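Local coordinates for protein DMATS type aromatic prenyltransferase (Streptomyces coelicolor, PDB 6ZS0) that catalyses the prenylation of tryptophan as a 5-dimethylallyltryptophan synthase, most probably moving a dimethylallyl group from its diphosphate to carbon 5 of the indole ring, at residues I275-Y280 against A325-A330; S4-F9 against A43-S48; D180-G185 against H258-P263. All coordinates share one frame; numbering follows the deposited sequence.

Interaction 1: I275-Y280 against A325-A330; sequences IPVRDY and AYLALA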
# COMPACT_ATOMS: atom_id res chain seq x y z
N ILE A 275 -3.73 -9.10 4.74
CA ILE A 275 -2.99 -10.26 5.29
C ILE A 275 -1.58 -10.28 4.68
O ILE A 275 -1.44 -10.36 3.47
CB ILE A 275 -3.75 -11.57 5.02
CG1 ILE A 275 -5.19 -11.55 5.56
CG2 ILE A 275 -2.96 -12.75 5.55
CD1 ILE A 275 -5.31 -11.34 7.00
N PRO A 276 -0.52 -10.27 5.52
CA PRO A 276 0.86 -10.35 5.04
C PRO A 276 1.21 -11.79 4.61
O PRO A 276 1.99 -12.48 5.28
CB PRO A 276 1.66 -9.86 6.25
CG PRO A 276 0.84 -10.27 7.42
CD PRO A 276 -0.60 -10.11 6.97
N VAL A 277 0.70 -12.16 3.44
CA VAL A 277 0.75 -13.57 2.94
C VAL A 277 2.21 -14.03 2.84
O VAL A 277 2.45 -15.22 3.01
CB VAL A 277 0.02 -13.70 1.60
CG1 VAL A 277 0.62 -12.87 0.52
CG2 VAL A 277 -0.06 -15.15 1.14
N ARG A 278 3.18 -13.12 2.62
CA ARG A 278 4.60 -13.52 2.46
C ARG A 278 5.10 -14.23 3.70
O ARG A 278 6.11 -14.93 3.61
CB ARG A 278 5.52 -12.35 2.09
CG ARG A 278 5.63 -11.23 3.12
CD ARG A 278 6.75 -10.28 2.70
NE ARG A 278 8.01 -11.00 2.83
CZ ARG A 278 9.17 -10.69 2.22
NH1 ARG A 278 10.22 -11.45 2.42
NH2 ARG A 278 9.26 -9.65 1.44
N ASP A 279 4.51 -13.98 4.88
CA ASP A 279 4.95 -14.61 6.15
C ASP A 279 4.33 -16.00 6.33
O ASP A 279 4.72 -16.66 7.25
CB ASP A 279 4.57 -13.74 7.35
CG ASP A 279 5.38 -12.48 7.47
OD1 ASP A 279 6.32 -12.28 6.67
OD2 ASP A 279 5.13 -11.74 8.45
N TYR A 280 3.46 -16.44 5.42
CA TYR A 280 2.59 -17.64 5.67
C TYR A 280 2.72 -18.65 4.53
O TYR A 280 1.87 -19.56 4.47
CB TYR A 280 1.13 -17.22 5.88
CG TYR A 280 0.97 -16.29 7.06
CD1 TYR A 280 1.32 -16.69 8.32
CD2 TYR A 280 0.50 -15.00 6.90
CE1 TYR A 280 1.25 -15.84 9.41
CE2 TYR A 280 0.39 -14.13 7.98
CZ TYR A 280 0.76 -14.56 9.24
OH TYR A 280 0.72 -13.72 10.32
N ALA A 325 3.57 -9.54 -1.27
CA ALA A 325 3.81 -9.16 0.13
C ALA A 325 2.50 -9.27 0.94
O ALA A 325 2.51 -9.86 2.02
CB ALA A 325 4.35 -7.77 0.21
N TYR A 326 1.43 -8.70 0.44
CA TYR A 326 0.10 -8.74 1.10
C TYR A 326 -0.96 -9.12 0.07
O TYR A 326 -0.82 -8.81 -1.12
CB TYR A 326 -0.31 -7.39 1.69
CG TYR A 326 0.42 -6.94 2.93
CD1 TYR A 326 1.71 -6.45 2.86
CD2 TYR A 326 -0.19 -6.99 4.17
CE1 TYR A 326 2.38 -6.03 4.01
CE2 TYR A 326 0.44 -6.54 5.31
CZ TYR A 326 1.75 -6.09 5.25
OH TYR A 326 2.37 -5.67 6.41
N LEU A 327 -2.03 -9.71 0.56
CA LEU A 327 -3.31 -9.81 -0.13
C LEU A 327 -4.35 -9.05 0.68
O LEU A 327 -4.29 -9.08 1.90
CB LEU A 327 -3.73 -11.27 -0.28
CG LEU A 327 -2.89 -12.12 -1.23
CD1 LEU A 327 -3.38 -13.55 -1.22
CD2 LEU A 327 -2.86 -11.55 -2.62
N ALA A 328 -5.32 -8.44 0.03
CA ALA A 328 -6.35 -7.66 0.72
C ALA A 328 -7.71 -7.93 0.07
O ALA A 328 -7.78 -8.07 -1.17
CB ALA A 328 -6.05 -6.18 0.71
N LEU A 329 -8.72 -7.93 0.91
CA LEU A 329 -10.14 -7.94 0.48
C LEU A 329 -10.75 -6.60 0.89
O LEU A 329 -10.75 -6.28 2.09
CB LEU A 329 -10.83 -9.12 1.14
CG LEU A 329 -12.29 -9.32 0.75
CD1 LEU A 329 -12.40 -9.64 -0.73
CD2 LEU A 329 -12.92 -10.39 1.62
N ALA A 330 -11.25 -5.86 -0.08
CA ALA A 330 -11.65 -4.44 0.07
C ALA A 330 -13.14 -4.32 -0.22
O ALA A 330 -13.55 -4.66 -1.34
CB ALA A 330 -10.84 -3.57 -0.85
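Ile-275 and Leu-327 are joined by two backbone hydrogen bonds, as an antiparallel hydrogen-bonded pair: Ile-275 N reaches Leu-327 O at 2.9 Å, almost straight (175°), and Leu-327 N returns to Ile-275 O at 3.0 Å. Next, Pro-276 CA lies over one face of the Tyr-326 ring, 4.0 Å from the centroid and displaced toward the rim, in a CH-pi contact, while its CB meets Tyr-326 CE2 at 3.7 Å. Tyr-326 brings the ring there by setting CG beside its own backbone N (chi1 -72°). This is where strand 270-275 leaves the ten-stranded antiparallel barrel of the ABBA fold, beside the beginning of strand 324-332. Pro-276 centres an inverse gamma turn, closed by a weak bond from Val-277 N to Ile-275 O, which bends the chain out of register. Val-277 N then meets Ala-325 O only at a poor angle, and Arg-278 N, in the 3-10 turn that follows, makes a weak bond of 3.4 Å to that oxygen. The same turn points Val-277 toward Leu-327, CG1 lying 4.0 Å from Leu-327 CG. Farther out, Ile-275 packs on Phe-235 and Ala-239 of helix 229-240, and Asp-279 forms a salt bridge with Arg-252.

Interaction 2: S4-F9 against A43-S48; sequences STLGSF and AQRPLS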
# COMPACT_ATOMS: atom_id res chain seq x y z
N SER A 4 22.26 -0.16 -13.51
CA SER A 4 20.85 -0.03 -13.08
C SER A 4 20.77 0.91 -11.88
O SER A 4 21.67 0.87 -11.00
CB SER A 4 20.24 -1.36 -12.77
OG SER A 4 20.18 -2.14 -13.96
N THR A 5 19.75 1.74 -11.86
CA THR A 5 19.48 2.70 -10.77
C THR A 5 18.14 2.34 -10.15
O THR A 5 17.37 1.57 -10.75
CB THR A 5 19.51 4.15 -11.26
OG1 THR A 5 18.51 4.30 -12.28
CG2 THR A 5 20.86 4.56 -11.81
N LEU A 6 17.84 2.90 -9.02
CA LEU A 6 16.50 2.73 -8.46
C LEU A 6 15.48 3.20 -9.49
O LEU A 6 14.46 2.50 -9.66
CB LEU A 6 16.35 3.54 -7.17
CG LEU A 6 16.72 2.80 -5.90
CD1 LEU A 6 16.63 3.74 -4.72
CD2 LEU A 6 15.83 1.55 -5.69
N GLY A 7 15.72 4.33 -10.16
CA GLY A 7 14.79 4.87 -11.17
C GLY A 7 14.64 3.96 -12.38
O GLY A 7 13.50 3.71 -12.80
N SER A 8 15.74 3.46 -12.95
CA SER A 8 15.66 2.62 -14.17
C SER A 8 14.98 1.31 -13.81
O SER A 8 14.15 0.81 -14.60
CB SER A 8 17.00 2.42 -14.81
OG SER A 8 17.85 1.56 -14.06
N PHE A 9 15.29 0.74 -12.65
CA PHE A 9 14.80 -0.59 -12.26
C PHE A 9 13.31 -0.51 -11.93
O PHE A 9 12.51 -1.30 -12.48
CB PHE A 9 15.62 -1.15 -11.09
CG PHE A 9 15.16 -2.50 -10.64
CD1 PHE A 9 14.22 -2.63 -9.62
CD2 PHE A 9 15.67 -3.66 -11.21
CE1 PHE A 9 13.81 -3.89 -9.19
CE2 PHE A 9 15.26 -4.90 -10.76
CZ PHE A 9 14.33 -5.02 -9.76
N ALA A 43 16.36 8.52 -7.47
CA ALA A 43 16.06 7.80 -8.74
C ALA A 43 17.39 7.47 -9.43
O ALA A 43 17.47 6.44 -10.10
CB ALA A 43 15.15 8.60 -9.64
N GLN A 44 18.39 8.33 -9.26
CA GLN A 44 19.70 8.20 -9.95
C GLN A 44 20.64 7.30 -9.13
O GLN A 44 21.77 7.07 -9.58
CB GLN A 44 20.30 9.58 -10.20
CG GLN A 44 19.58 10.34 -11.31
CD GLN A 44 20.40 10.34 -12.58
OE1 GLN A 44 20.33 9.42 -13.40
NE2 GLN A 44 21.22 11.38 -12.73
N ARG A 45 20.20 6.79 -7.98
CA ARG A 45 21.08 6.00 -7.10
C ARG A 45 21.36 4.65 -7.72
O ARG A 45 20.43 3.90 -7.99
CB ARG A 45 20.43 5.81 -5.73
CG ARG A 45 21.39 5.31 -4.67
CD ARG A 45 20.67 5.08 -3.36
NE ARG A 45 21.55 4.53 -2.33
CZ ARG A 45 22.36 5.24 -1.55
NH1 ARG A 45 22.42 6.55 -1.68
NH2 ARG A 45 23.10 4.62 -0.64
N PRO A 46 22.62 4.25 -7.97
CA PRO A 46 22.90 2.91 -8.48
C PRO A 46 22.45 1.83 -7.50
O PRO A 46 22.59 2.01 -6.32
CB PRO A 46 24.42 2.89 -8.64
CG PRO A 46 24.76 4.33 -8.82
CD PRO A 46 23.84 5.06 -7.87
N LEU A 47 21.98 0.71 -8.03
CA LEU A 47 21.50 -0.43 -7.19
C LEU A 47 22.68 -1.14 -6.54
O LEU A 47 22.45 -1.91 -5.62
CB LEU A 47 20.66 -1.38 -8.04
CG LEU A 47 19.26 -0.89 -8.44
CD1 LEU A 47 18.48 -2.00 -9.10
CD2 LEU A 47 18.46 -0.35 -7.27
N SER A 48 23.91 -0.87 -6.97
CA SER A 48 25.15 -1.43 -6.38
C SER A 48 25.43 -0.79 -5.03
O SER A 48 26.28 -1.35 -4.30
CB SER A 48 26.31 -1.28 -7.31
OG SER A 48 26.50 0.08 -7.60
O HOH W 1 23.95 -0.50 -10.21
O HOH W 2 18.40 6.66 -13.43
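Three backbone N-H groups tie residues 4-9 to residues 43-48. Leu-47 N gives to Ser-4 O at 3.0 Å, Leu-6 N to Arg-45 O at 3.0 Å, and Gly-7 N to Ala-43 O at 2.7 Å, where the donor lies in the carbonyl plane on a lone pair. Glycine fits at position 7 because a CB there would run into that same oxygen.

Side-chain polar bonds complete the helix start. Thr-5 is the N-cap of helix 6-20, and with Ser-8 it builds a capping box: Ser-8 N gives to Thr-5 OG1 (3.0 Å), and Thr-5 N gives to Ser-8 OG (2.9 Å). Thr-5 holds OG1 between its backbone N and carbonyl carbon (chi1 59°), which turns the oxygen toward the first turn of the helix and sends CG2 to 3.5 Å from Gln-44 O. A valine at this position is likely to leave Ser-8 N without its cap and water 2 without its 2.6 Å partner OG1.

The apolar part belongs to Leu-47, whose two methyls part to touch different residues of the first turn: CD2 meets Leu-6 CD2 at 3.6 Å, and CD1 touches the CB and ring root of Phe-9. The N-H groups of a helix's first turn lack carbonyls of their own helix, so here the loop after helix 25-39 supplies acceptors for Leu-6 and Gly-7, and the start of helix 6-20 is served by that loop as well as by its own Thr-5.

Interaction 3: D180-G185 against H258-P263; sequences DSLPQG and HSFTDP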
# COMPACT_ATOMS: atom_id res chain seq x y z
N ASP A 180 -14.54 6.79 17.60
CA ASP A 180 -15.25 5.85 18.51
C ASP A 180 -16.00 4.75 17.75
O ASP A 180 -16.38 3.78 18.41
CB ASP A 180 -16.15 6.63 19.47
CG ASP A 180 -15.32 7.49 20.40
OD1 ASP A 180 -14.34 6.96 20.95
OD2 ASP A 180 -15.65 8.67 20.56
N SER A 181 -16.15 4.84 16.43
CA SER A 181 -16.74 3.78 15.56
C SER A 181 -15.70 2.71 15.21
O SER A 181 -16.10 1.66 14.69
CB SER A 181 -17.32 4.37 14.31
OG SER A 181 -16.28 4.77 13.42
N LEU A 182 -14.42 2.96 15.46
CA LEU A 182 -13.34 2.02 15.05
C LEU A 182 -13.30 0.84 16.02
O LEU A 182 -13.45 1.02 17.23
CB LEU A 182 -11.99 2.73 15.01
CG LEU A 182 -11.84 3.84 13.97
CD1 LEU A 182 -10.61 4.67 14.29
CD2 LEU A 182 -11.76 3.28 12.57
N PRO A 183 -13.06 -0.40 15.51
CA PRO A 183 -12.86 -1.55 16.38
C PRO A 183 -11.55 -1.44 17.17
O PRO A 183 -10.72 -0.61 16.84
CB PRO A 183 -12.84 -2.73 15.40
CG PRO A 183 -12.27 -2.12 14.14
CD PRO A 183 -12.91 -0.74 14.09
N GLN A 184 -11.41 -2.27 18.20
CA GLN A 184 -10.18 -2.46 19.00
C GLN A 184 -9.04 -2.86 18.04
O GLN A 184 -9.28 -3.69 17.13
CB GLN A 184 -10.44 -3.51 20.10
CG GLN A 184 -9.33 -3.68 21.16
CD GLN A 184 -9.72 -4.52 22.37
OE1 GLN A 184 -10.72 -5.25 22.37
NE2 GLN A 184 -8.92 -4.44 23.42
N GLY A 185 -7.86 -2.30 18.24
CA GLY A 185 -6.65 -2.74 17.53
C GLY A 185 -5.44 -2.63 18.41
O GLY A 185 -5.59 -2.24 19.58
N HIS A 258 -10.29 1.59 7.49
CA HIS A 258 -11.69 2.04 7.67
C HIS A 258 -11.82 3.38 6.99
O HIS A 258 -11.09 4.32 7.41
CB HIS A 258 -12.02 2.08 9.17
CG HIS A 258 -11.67 0.78 9.81
ND1 HIS A 258 -12.61 -0.20 10.04
CD2 HIS A 258 -10.48 0.27 10.20
CE1 HIS A 258 -12.02 -1.25 10.55
NE2 HIS A 258 -10.69 -1.00 10.66
N SER A 259 -12.69 3.45 5.99
CA SER A 259 -12.83 4.57 5.04
C SER A 259 -14.02 5.41 5.47
O SER A 259 -15.13 4.84 5.54
CB SER A 259 -12.99 4.07 3.61
OG SER A 259 -11.75 3.55 3.12
N PHE A 260 -13.76 6.69 5.77
CA PHE A 260 -14.78 7.74 6.04
C PHE A 260 -14.86 8.69 4.83
O PHE A 260 -13.88 9.43 4.58
CB PHE A 260 -14.41 8.47 7.33
CG PHE A 260 -14.33 7.58 8.54
CD1 PHE A 260 -15.45 7.34 9.32
CD2 PHE A 260 -13.13 6.97 8.90
CE1 PHE A 260 -15.37 6.52 10.44
CE2 PHE A 260 -13.05 6.15 10.02
CZ PHE A 260 -14.18 5.93 10.79
N THR A 261 -15.98 8.68 4.11
CA THR A 261 -16.15 9.41 2.83
C THR A 261 -17.39 10.31 2.85
O THR A 261 -17.33 11.40 2.24
CB THR A 261 -16.20 8.43 1.65
OG1 THR A 261 -17.35 7.61 1.85
CG2 THR A 261 -14.94 7.61 1.56
N ASP A 262 -18.47 9.89 3.50
CA ASP A 262 -19.72 10.69 3.63
C ASP A 262 -19.44 11.92 4.50
O ASP A 262 -18.91 11.79 5.60
CB ASP A 262 -20.86 9.86 4.21
CG ASP A 262 -20.93 8.42 3.71
OD1 ASP A 262 -20.74 7.49 4.55
OD2 ASP A 262 -21.18 8.24 2.50
N PRO A 263 -19.74 13.16 4.05
CA PRO A 263 -19.53 14.34 4.88
C PRO A 263 -20.24 14.22 6.25
O PRO A 263 -21.38 13.79 6.28
CB PRO A 263 -20.09 15.53 4.07
CG PRO A 263 -20.76 14.91 2.85
CD PRO A 263 -20.23 13.50 2.70
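His-258 leans on Leu-182 and Pro-183 along its whole length. CB meets Leu-182 CD2 at 3.6 Å, and CG lies 3.7 Å from that same methyl, with the ring's CD2 still near it. Setting CG beside the backbone N (chi1 -51°) carries the imidazole onward from the leucine to the proline. There ND1 lies near Pro-183 CD, CE1 comes within 3.7 Å of Pro-183 CD and equally near Pro-183 CG, and NE2 is 4.0 Å from Pro-183 CG. The meeting is an off-centre CH-pi contact, with Pro-183 CD 4.1 Å from the ring centroid and 30° off its normal. At the far end NE2 is hydrogen-bonded to Ser-256 OG, which probably limits the ring's rotation. Histidine suits the place, since its flat carbon-bearing part packs against apolar groups while a nitrogen finds a polar mate.

Phe-260, two residues on and on the same side of the strand, receives the rest. Leu-182 CD2, which touches both aromatic side chains, approaches the ring edge 4.0 Å from CZ. Ser-181 OG also lies at that edge, in the ring plane and 3.6 Å from CZ, where the slightly positive C-H rim can face an oxygen; the hydroxyl is hydrogen-bonded to Ala-178 O.

No hydrogen bond joins the two segments; packing alone makes the contact. Val-205 and Leu-207 of the neighbouring strand 202-209 extend the apolar patch. Ser-259, between them, points to the opposite face, as in any beta strand, and bonds Lys-204. In this ABBA barrel His-258 and Phe-260 face outward, covered by the loop between helix 162-175 and strand 191-195.

In the fold
Along the chain, interaction 2 closes first, then interaction 3, then interaction 1, with no overlap. Interactions 1 and 3 share the ten-stranded barrel: strand 254-260 pairs with strand 270-275, whose end enters interaction 1 beside strand 324-332. Their centres are 22 Å apart, and their nearest atoms about 8 Å. Interaction 2 stands off the barrel at the surface, joining the start of helix 6-20 to the loop after helix 25-39; its centre is 27 Å from that of interaction 1 and 39 Å from that of interaction 3, across the chain's centre. They lie at a strand exit, on the outer wall and at the N-terminal helices of a barrel that, in this family, encloses the active site.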